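Side-chain contacts in Abbfa_003403 (Acinetobacter baumannii, PDB 4ZXH), which probably builds a peptide product as a nonribosomal peptide synthetase carrying condensation, adenylation, carrier and thioesterase domains in one chain: residues E1064-L1069 against K1124-G1129; A832-L837 against A843-R848; Y251-F256 against Q319-L324. All coordinates share one frame; numbering follows the deposited sequence.

Contact 1 of 3, residues E1064-L1069 against K1124-G1129; sequences EQPLWL and KMQPQG
An indole-to-amide hydrogen bond, flanked by a proline ring, joins W1068, on strand 1067-1070 of the thioesterase domain, to Q1126, in the loop that follows helix 1111-1125. The bond runs from W1068 NE1 to Q1126 OE1, 3.0 Å long and close to straight, with an N-H...O angle of 173°. OE1 lies at the indole edge, in the ring plane, and NE1 sits almost straight out beyond the oxygen along the line of its C=O bond. Amide and ring are only 13° from coplanar, the two side chains running antiparallel past one another. Q1126 reaches this far because CG stands anti to the backbone N (chi1 -168°) and the chain stays extended beyond it. P1066 packs against the same carbonyl: its CD comes to 3.4 Å from Q1126 OE1 and to 3.7 Å from Q1126 CD, so the proline methylenes line the carbonyl end that the indole holds. At the amide's other end NE2 makes weak hydrogen bonds to the backbone oxygens of Q1128, in the same loop, and P1130. The indole bond and these weak ones together probably limit rotation of the amide. The far rim of the indole meets M1125, W1068 CH2 lying 4.2 Å from M1125 SD in an oblique, looser approach on the exposed side. Strand 1067-1070 lies between strands 1093-1096 and 1131-1136 in the mostly parallel sheet of this alpha/beta-hydrolase fold. Helix 1111-1125 forms part of the crossover between those two flanking strands, and M1125 also rests on R1094 and on V1055 of strand 1055-1057.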
loop_
_atom_site.group_PDB
_atom_site.type_symbol
_atom_site.label_atom_id
_atom_site.label_comp_id
_atom_site.label_asym_id
_atom_site.label_seq_id
_atom_site.Cartn_x
_atom_site.Cartn_y
_atom_site.Cartn_z
ATOM N N GLU A 1064 9.145 -26.314 39.788
ATOM C CA GLU A 1064 9.812 -27.504 39.270
ATOM C C GLU A 1064 8.855 -28.424 38.488
ATOM O O GLU A 1064 9.152 -28.843 37.365
ATOM C CB GLU A 1064 10.474 -28.275 40.420
ATOM N N GLN A 1065 7.695 -28.711 39.071
ATOM C CA GLN A 1065 6.803 -29.733 38.530
ATOM C C GLN A 1065 5.711 -29.189 37.613
ATOM O O GLN A 1065 4.886 -28.379 38.019
ATOM C CB GLN A 1065 6.161 -30.507 39.675
ATOM C CG GLN A 1065 5.298 -31.670 39.240
ATOM C CD GLN A 1065 4.644 -32.327 40.421
ATOM O OE1 GLN A 1065 3.942 -31.672 41.201
ATOM N NE2 GLN A 1065 4.907 -33.619 40.597
ATOM N N PRO A 1066 5.706 -29.657 36.367
ATOM C CA PRO A 1066 4.687 -29.336 35.369
ATOM C C PRO A 1066 3.424 -30.134 35.615
ATOM O O PRO A 1066 3.463 -31.144 36.309
ATOM C CB PRO A 1066 5.319 -29.776 34.037
ATOM C CG PRO A 1066 6.625 -30.427 34.384
ATOM C CD PRO A 1066 6.659 -30.659 35.871
ATOM N N LEU A 1067 2.325 -29.692 35.028
ATOM C CA LEU A 1067 1.116 -30.493 34.953
ATOM C C LEU A 1067 0.982 -30.969 33.517
ATOM O O LEU A 1067 1.019 -30.156 32.600
ATOM C CB LEU A 1067 -0.108 -29.677 35.378
ATOM C CG LEU A 1067 -1.475 -30.266 35.059
ATOM C CD1 LEU A 1067 -1.574 -31.647 35.677
ATOM C CD2 LEU A 1067 -2.580 -29.362 35.571
ATOM N N TRP A 1068 0.858 -32.280 33.322
ATOM C CA TRP A 1068 0.670 -32.855 31.990
ATOM C C TRP A 1068 -0.797 -33.120 31.726
ATOM O O TRP A 1068 -1.493 -33.726 32.554
ATOM C CB TRP A 1068 1.439 -34.161 31.839
ATOM C CG TRP A 1068 2.907 -34.008 31.904
ATOM C CD1 TRP A 1068 3.689 -34.087 33.012
ATOM C CD2 TRP A 1068 3.791 -33.749 30.803
ATOM N NE1 TRP A 1068 5.010 -33.893 32.674
ATOM C CE2 TRP A 1068 5.095 -33.682 31.321
ATOM C CE3 TRP A 1068 3.603 -33.567 29.432
ATOM C CZ2 TRP A 1068 6.205 -33.443 30.518
ATOM C CZ3 TRP A 1068 4.707 -33.326 28.635
ATOM C CH2 TRP A 1068 5.990 -33.270 29.178
ATOM N N LEU A 1069 -1.259 -32.679 30.559
ATOM C CA LEU A 1069 -2.638 -32.888 30.148
ATOM C C LEU A 1069 -2.713 -33.703 28.866
ATOM O O LEU A 1069 -1.925 -33.515 27.951
ATOM C CB LEU A 1069 -3.348 -31.548 29.976
ATOM C CG LEU A 1069 -3.384 -30.702 31.264
ATOM C CD1 LEU A 1069 -3.798 -29.284 30.991
ATOM C CD2 LEU A 1069 -4.286 -31.318 32.337
ATOM N N LYS A 1124 11.549 -37.041 28.034
ATOM C CA LYS A 1124 12.504 -36.162 27.347
ATOM C C LYS A 1124 12.579 -34.773 27.991
ATOM O O LYS A 1124 13.629 -34.136 27.987
ATOM C CB LYS A 1124 12.140 -35.999 25.867
ATOM C CG LYS A 1124 12.396 -37.216 25.014
ATOM C CD LYS A 1124 11.874 -37.032 23.602
ATOM C CE LYS A 1124 12.667 -35.988 22.835
ATOM N NZ LYS A 1124 12.254 -35.978 21.398
ATOM N N MET A 1125 11.455 -34.298 28.519
ATOM C CA MET A 1125 11.395 -32.982 29.155
ATOM C C MET A 1125 11.449 -33.100 30.677
ATOM O O MET A 1125 11.962 -32.209 31.342
ATOM C CB MET A 1125 10.127 -32.221 28.722
ATOM C CG MET A 1125 10.103 -31.863 27.248
ATOM S SD MET A 1125 8.586 -31.071 26.678
ATOM C CE MET A 1125 8.960 -29.329 26.879
ATOM N N GLN A 1126 10.919 -34.199 31.219
ATOM C CA GLN A 1126 10.949 -34.468 32.662
ATOM C C GLN A 1126 11.340 -35.933 32.946
ATOM O O GLN A 1126 10.478 -36.810 33.076
ATOM C CB GLN A 1126 9.594 -34.149 33.301
ATOM C CG GLN A 1126 9.604 -34.124 34.822
ATOM C CD GLN A 1126 8.205 -34.029 35.439
ATOM O OE1 GLN A 1126 7.203 -33.816 34.744
ATOM N NE2 GLN A 1126 8.137 -34.198 36.757
ATOM N N PRO A 1127 12.649 -36.192 33.044
ATOM C CA PRO A 1127 13.239 -37.523 33.210
ATOM C C PRO A 1127 12.835 -38.236 34.500
ATOM O O PRO A 1127 12.714 -39.462 34.507
ATOM C CB PRO A 1127 14.746 -37.236 33.219
ATOM C CG PRO A 1127 14.891 -35.923 32.530
ATOM C CD PRO A 1127 13.680 -35.147 32.928
ATOM N N GLN A 1128 12.655 -37.481 35.579
ATOM C CA GLN A 1128 12.363 -38.078 36.878
ATOM C C GLN A 1128 11.114 -37.447 37.480
ATOM O O GLN A 1128 10.778 -36.289 37.193
ATOM C CB GLN A 1128 13.554 -37.927 37.842
ATOM C CG GLN A 1128 14.863 -38.598 37.378
ATOM C CD GLN A 1128 14.778 -40.128 37.332
ATOM O OE1 GLN A 1128 14.071 -40.746 38.134
ATOM N NE2 GLN A 1128 15.505 -40.741 36.391
ATOM N N GLY A 1129 10.427 -38.218 38.317
ATOM C CA GLY A 1129 9.224 -37.755 38.974
ATOM C C GLY A 1129 9.513 -36.955 40.223
ATOM O O GLY A 1129 10.661 -36.610 40.489
#

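Contact 2 of 3, residues A832-L837 against A843-R848; sequences AQFRTL and AGRLYR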
loop_
_atom_site.group_PDB
_atom_site.type_symbol
_atom_site.label_atom_id
_atom_site.label_comp_id
_atom_site.label_asym_id
_atom_site.label_seq_id
_atom_site.Cartn_x
_atom_site.Cartn_y
_atom_site.Cartn_z
ATOM N N ALA A 832 -17.671 34.945 -11.172
ATOM C CA ALA A 832 -16.757 34.285 -10.238
ATOM C C ALA A 832 -15.974 33.138 -10.889
ATOM O O ALA A 832 -14.815 32.908 -10.542
ATOM C CB ALA A 832 -17.528 33.771 -9.029
ATOM N N GLN A 833 -16.609 32.420 -11.817
ATOM C CA GLN A 833 -15.973 31.292 -12.498
ATOM C C GLN A 833 -15.214 31.714 -13.763
ATOM O O GLN A 833 -14.289 31.012 -14.188
ATOM C CB GLN A 833 -17.012 30.229 -12.869
ATOM C CG GLN A 833 -17.801 29.696 -11.704
ATOM C CD GLN A 833 -16.911 29.168 -10.598
ATOM O OE1 GLN A 833 -16.316 28.084 -10.709
ATOM N NE2 GLN A 833 -16.806 29.937 -9.520
ATOM N N PHE A 834 -15.608 32.837 -14.370
ATOM C CA PHE A 834 -14.881 33.389 -15.522
ATOM C C PHE A 834 -14.278 34.749 -15.173
ATOM O O PHE A 834 -14.997 35.734 -15.014
ATOM C CB PHE A 834 -15.797 33.538 -16.744
ATOM C CG PHE A 834 -16.420 32.246 -17.221
ATOM C CD1 PHE A 834 -15.825 31.499 -18.225
ATOM C CD2 PHE A 834 -17.628 31.805 -16.699
ATOM C CE1 PHE A 834 -16.404 30.321 -18.683
ATOM C CE2 PHE A 834 -18.219 30.620 -17.158
ATOM C CZ PHE A 834 -17.603 29.883 -18.147
ATOM N N ARG A 835 -12.955 34.798 -15.051
ATOM C CA ARG A 835 -12.252 35.995 -14.597
ATOM C C ARG A 835 -10.951 36.169 -15.352
ATOM O O ARG A 835 -10.402 35.202 -15.894
ATOM C CB ARG A 835 -11.913 35.916 -13.100
ATOM C CG ARG A 835 -13.045 35.576 -12.181
ATOM C CD ARG A 835 -12.535 35.049 -10.872
ATOM N NE ARG A 835 -12.013 36.113 -10.034
ATOM C CZ ARG A 835 -11.272 35.908 -8.947
ATOM N NH1 ARG A 835 -10.960 34.663 -8.575
ATOM N NH2 ARG A 835 -10.837 36.948 -8.234
ATOM N N THR A 836 -10.442 37.395 -15.363
ATOM C CA THR A 836 -9.020 37.593 -15.585
ATOM C C THR A 836 -8.360 37.644 -14.219
ATOM O O THR A 836 -9.007 37.981 -13.225
ATOM C CB THR A 836 -8.717 38.868 -16.330
ATOM O OG1 THR A 836 -8.866 39.973 -15.431
ATOM C CG2 THR A 836 -9.657 39.018 -17.504
ATOM N N LEU A 837 -7.078 37.308 -14.163
ATOM C CA LEU A 837 -6.391 37.297 -12.886
ATOM C C LEU A 837 -5.204 38.254 -12.894
ATOM O O LEU A 837 -4.494 38.356 -13.895
ATOM C CB LEU A 837 -5.947 35.878 -12.553
ATOM C CG LEU A 837 -7.088 34.874 -12.357
ATOM C CD1 LEU A 837 -6.548 33.445 -12.224
ATOM C CD2 LEU A 837 -7.912 35.255 -11.142
ATOM N N ALA A 843 -2.994 36.953 -19.805
ATOM C CA ALA A 843 -3.592 35.669 -20.152
ATOM C C ALA A 843 -5.072 35.777 -20.522
ATOM O O ALA A 843 -5.711 34.774 -20.853
ATOM C CB ALA A 843 -3.413 34.697 -19.006
ATOM N N GLY A 844 -5.606 36.994 -20.460
ATOM C CA GLY A 844 -6.995 37.245 -20.778
ATOM C C GLY A 844 -7.969 36.570 -19.835
ATOM O O GLY A 844 -7.624 36.186 -18.714
ATOM N N ARG A 845 -9.203 36.435 -20.305
ATOM C CA ARG A 845 -10.258 35.788 -19.554
ATOM C C ARG A 845 -9.942 34.298 -19.369
ATOM O O ARG A 845 -9.474 33.634 -20.302
ATOM C CB ARG A 845 -11.588 35.991 -20.280
ATOM C CG ARG A 845 -12.838 35.693 -19.471
ATOM C CD ARG A 845 -14.031 36.281 -20.191
ATOM N NE ARG A 845 -15.315 35.995 -19.562
ATOM C CZ ARG A 845 -16.211 35.149 -20.062
ATOM N NH1 ARG A 845 -15.964 34.504 -21.203
ATOM N NH2 ARG A 845 -17.363 34.962 -19.431
ATOM N N LEU A 846 -10.177 33.793 -18.158
ATOM C CA LEU A 846 -9.891 32.400 -17.814
ATOM C C LEU A 846 -11.062 31.730 -17.118
ATOM O O LEU A 846 -11.908 32.392 -16.513
ATOM C CB LEU A 846 -8.674 32.285 -16.898
ATOM C CG LEU A 846 -7.355 32.958 -17.229
ATOM C CD1 LEU A 846 -6.377 32.707 -16.085
ATOM C CD2 LEU A 846 -6.825 32.412 -18.528
ATOM N N TYR A 847 -11.092 30.405 -17.188
ATOM C CA TYR A 847 -12.144 29.635 -16.553
ATOM C C TYR A 847 -11.585 28.735 -15.472
ATOM O O TYR A 847 -10.587 28.040 -15.670
ATOM C CB TYR A 847 -12.920 28.793 -17.575
ATOM C CG TYR A 847 -13.827 27.781 -16.895
ATOM C CD1 TYR A 847 -14.979 28.190 -16.217
ATOM C CD2 TYR A 847 -13.517 26.427 -16.901
ATOM C CE1 TYR A 847 -15.802 27.265 -15.572
ATOM C CE2 TYR A 847 -14.332 25.502 -16.262
ATOM C CZ TYR A 847 -15.473 25.926 -15.605
ATOM O OH TYR A 847 -16.266 25.001 -14.982
ATOM N N ARG A 848 -12.253 28.755 -14.327
ATOM C CA ARG A 848 -11.859 28.004 -13.140
ATOM C C ARG A 848 -12.560 26.634 -13.095
ATOM O O ARG A 848 -13.787 26.540 -12.893
ATOM C CB ARG A 848 -12.193 28.846 -11.912
ATOM C CG ARG A 848 -11.955 28.190 -10.611
ATOM C CD ARG A 848 -12.258 29.124 -9.466
ATOM N NE ARG A 848 -11.501 28.702 -8.297
ATOM C CZ ARG A 848 -11.294 29.465 -7.238
ATOM N NH1 ARG A 848 -11.810 30.687 -7.208
ATOM N NH2 ARG A 848 -10.580 29.004 -6.219
#
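L846 O takes two donors from the facing strand: R835 N at 3.0 Å and, as a weaker CA-H...O contact, F834 CA at 3.3 Å. R835 O returns a bond from L846 N, and Q833 O receives R848 N, so three backbone bonds zip this antiparallel hairpin. F834 and Y847 form the non-hydrogen-bonded pair. Y847 CD1 lies 3.6 Å from F834 CE1, over one face of the phenyl ring and toward its rim; the two ring planes are 38° apart. R845 lays the face of its guanidinium across the root of the same side chain, NH2 being 3.4 Å from F834 CB. An extended chain with CG anti to the backbone N (chi1 -165°) carries it there, and NH1 is bonded to A820 O. L846, on the face opposite F834 and Y847, meets L837, CD1 to CD1 at 3.9 Å. R848 NE forms a salt bridge with E811. The hairpin belongs to a curled antiparallel sheet, consistent with the beta-barrel part of ANL adenylation enzymes; helix 827-833 leads into it, and strand 809-816 pairs with strand 846-855.

Contact 3 of 3, residues Y251-F256 against Q319-L324; sequences YEITLF and QVQEQL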
loop_
_atom_site.group_PDB
_atom_site.type_symbol
_atom_site.label_atom_id
_atom_site.label_comp_id
_atom_site.label_asym_id
_atom_site.label_seq_id
_atom_site.Cartn_x
_atom_site.Cartn_y
_atom_site.Cartn_z
ATOM N N TYR A 251 20.514 34.957 13.651
ATOM C CA TYR A 251 19.544 34.335 14.542
ATOM C C TYR A 251 20.293 33.696 15.712
ATOM O O TYR A 251 21.507 33.858 15.843
ATOM C CB TYR A 251 18.726 33.269 13.821
ATOM C CG TYR A 251 17.944 33.717 12.600
ATOM C CD1 TYR A 251 17.536 35.032 12.438
ATOM C CD2 TYR A 251 17.586 32.797 11.617
ATOM C CE1 TYR A 251 16.806 35.420 11.314
ATOM C CE2 TYR A 251 16.858 33.173 10.498
ATOM C CZ TYR A 251 16.470 34.482 10.351
ATOM O OH TYR A 251 15.747 34.846 9.236
ATOM N N GLU A 252 19.577 32.959 16.554
ATOM C CA GLU A 252 20.225 32.179 17.607
ATOM C C GLU A 252 20.807 30.899 17.007
ATOM O O GLU A 252 21.784 30.334 17.509
ATOM C CB GLU A 252 19.230 31.842 18.727
ATOM N N ILE A 253 20.210 30.490 15.893
ATOM C CA ILE A 253 20.350 29.155 15.323
ATOM C C ILE A 253 21.726 28.738 14.808
ATOM O O ILE A 253 22.610 29.559 14.575
ATOM C CB ILE A 253 19.411 29.010 14.154
ATOM C CG1 ILE A 253 19.917 29.890 13.020
ATOM C CG2 ILE A 253 18.024 29.451 14.546
ATOM C CD1 ILE A 253 19.370 29.527 11.698
ATOM N N THR A 254 21.866 27.434 14.611
ATOM C CA THR A 254 23.031 26.845 13.969
ATOM C C THR A 254 22.783 26.722 12.473
ATOM O O THR A 254 21.639 26.806 12.015
ATOM C CB THR A 254 23.348 25.453 14.549
ATOM O OG1 THR A 254 22.207 24.585 14.396
ATOM C CG2 THR A 254 23.691 25.574 16.021
ATOM N N LEU A 255 23.845 26.512 11.710
ATOM C CA LEU A 255 23.704 26.315 10.275
ATOM C C LEU A 255 22.864 25.069 9.975
ATOM O O LEU A 255 22.056 25.058 9.037
ATOM C CB LEU A 255 25.080 26.207 9.619
ATOM C CG LEU A 255 25.099 25.980 8.111
ATOM C CD1 LEU A 255 24.296 27.064 7.377
ATOM C CD2 LEU A 255 26.537 25.935 7.629
ATOM N N PHE A 256 23.055 24.025 10.780
ATOM C CA PHE A 256 22.277 22.803 10.646
ATOM C C PHE A 256 20.812 23.113 10.800
ATOM O O PHE A 256 19.979 22.634 10.027
ATOM C CB PHE A 256 22.681 21.758 11.678
ATOM C CG PHE A 256 21.703 20.619 11.783
ATOM C CD1 PHE A 256 21.547 19.724 10.737
ATOM C CD2 PHE A 256 20.927 20.449 12.913
ATOM C CE1 PHE A 256 20.640 18.688 10.807
ATOM C CE2 PHE A 256 20.023 19.404 12.992
ATOM C CZ PHE A 256 19.881 18.524 11.933
ATOM N N GLN A 319 11.625 28.647 15.657
ATOM C CA GLN A 319 10.703 27.614 16.131
ATOM C C GLN A 319 11.329 26.218 15.989
ATOM O O GLN A 319 11.190 25.364 16.871
ATOM C CB GLN A 319 9.376 27.728 15.359
ATOM C CG GLN A 319 8.288 26.710 15.676
ATOM C CD GLN A 319 6.919 27.117 15.090
ATOM O OE1 GLN A 319 6.655 28.314 14.857
ATOM N NE2 GLN A 319 6.054 26.120 14.837
ATOM N N VAL A 320 12.050 26.002 14.892
ATOM C CA VAL A 320 12.655 24.701 14.635
ATOM C C VAL A 320 13.858 24.503 15.542
ATOM O O VAL A 320 14.022 23.449 16.154
ATOM C CB VAL A 320 13.075 24.546 13.152
ATOM C CG1 VAL A 320 13.998 23.360 12.970
ATOM C CG2 VAL A 320 11.843 24.420 12.255
ATOM N N GLN A 321 14.691 25.533 15.640
ATOM C CA GLN A 321 15.868 25.456 16.486
ATOM C C GLN A 321 15.464 25.099 17.915
ATOM O O GLN A 321 16.144 24.316 18.578
ATOM C CB GLN A 321 16.648 26.773 16.457
ATOM C CG GLN A 321 17.966 26.713 17.203
ATOM C CD GLN A 321 18.919 25.689 16.616
ATOM O OE1 GLN A 321 19.389 25.833 15.482
ATOM N NE2 GLN A 321 19.202 24.640 17.381
ATOM N N GLU A 322 14.342 25.650 18.373
ATOM C CA GLU A 322 13.862 25.385 19.725
ATOM C C GLU A 322 13.305 23.957 19.873
ATOM O O GLU A 322 13.546 23.301 20.883
ATOM C CB GLU A 322 12.802 26.420 20.136
ATOM C CG GLU A 322 12.209 26.229 21.545
ATOM C CD GLU A 322 13.226 26.385 22.690
ATOM O OE1 GLU A 322 14.412 26.717 22.439
ATOM O OE2 GLU A 322 12.823 26.181 23.859
ATOM N N GLN A 323 12.572 23.460 18.882
ATOM C CA GLN A 323 12.060 22.105 19.022
ATOM C C GLN A 323 13.205 21.120 18.845
ATOM O O GLN A 323 13.190 20.025 19.398
ATOM C CB GLN A 323 10.930 21.820 18.031
ATOM C CG GLN A 323 10.235 20.512 18.306
ATOM C CD GLN A 323 8.977 20.352 17.499
ATOM O OE1 GLN A 323 8.251 21.324 17.268
ATOM N NE2 GLN A 323 8.707 19.118 17.053
ATOM N N LEU A 324 14.213 21.522 18.085
ATOM C CA LEU A 324 15.416 20.721 17.957
ATOM C C LEU A 324 16.157 20.670 19.310
ATOM O O LEU A 324 16.556 19.590 19.768
ATOM C CB LEU A 324 16.303 21.288 16.853
ATOM C CG LEU A 324 17.487 20.433 16.423
ATOM C CD1 LEU A 324 17.009 19.178 15.736
ATOM C CD2 LEU A 324 18.427 21.220 15.524
#
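Q321 divides the contact between an apolar flank, where I253 and L324 are the buried partners, and a polar outer end. On the apolar flank its methylenes press on I253: CG2 of I253 lies 3.6 Å from Q321 CB, the two side chains crossing obliquely. One turn further along the helix, L324 CD2 meets the edge of the F256 ring, 3.5 Å from F256 CE2 and near the ring plane. F256 gets there with CG anti to its backbone nitrogen (chi1 167°), which swings the phenyl ring toward helix 313-329. T317 and L258 also touch I253, while V320 rests on L260 and S261, so side chains of helices 313-329 and 255-271 interlock around I253 and V320 within the condensation domain, of the CoA-dependent acyltransferase superfamily. T254 is the N-cap of helix 255-271, its OG1 accepting a hydrogen bond from G257 N. The glutamine in turn holds the capping residue. A bend at chi2 of Q321 (61°) brings Q321 OE1 to 3.1 Å from T254 N and 3.3 Å from T254 OG1; both donors approach one face of the amide, the backbone N well above the carbonyl plane. This is the solvent side: T254 is exposed and touches Q321 through polar atoms. E252, two residues before T254, is exposed and poorly ordered.

The three contacts lie in separate parts of the synthetase and share no element; even contacts 2 and 3 are about 27 Å apart at their nearest atoms. Each mixes buried residues (P1066 and W1068; F834, L846 and Y847; I253 and L324) with an exposed one (M1125, T836, T254). Contact 2 is local, two neighbouring strands joined through backbone bonds, with side chains dressing both sheet faces. Contacts 1 and 3 bridge segments more than fifty residues apart and each relies on a glutamine oxygen: in contact 1 it takes an indole N-H from a buried strand residue, in contact 3 two donors at an exposed helix start. Aromatic side chains serve all three, but only contact 2 pairs two of them.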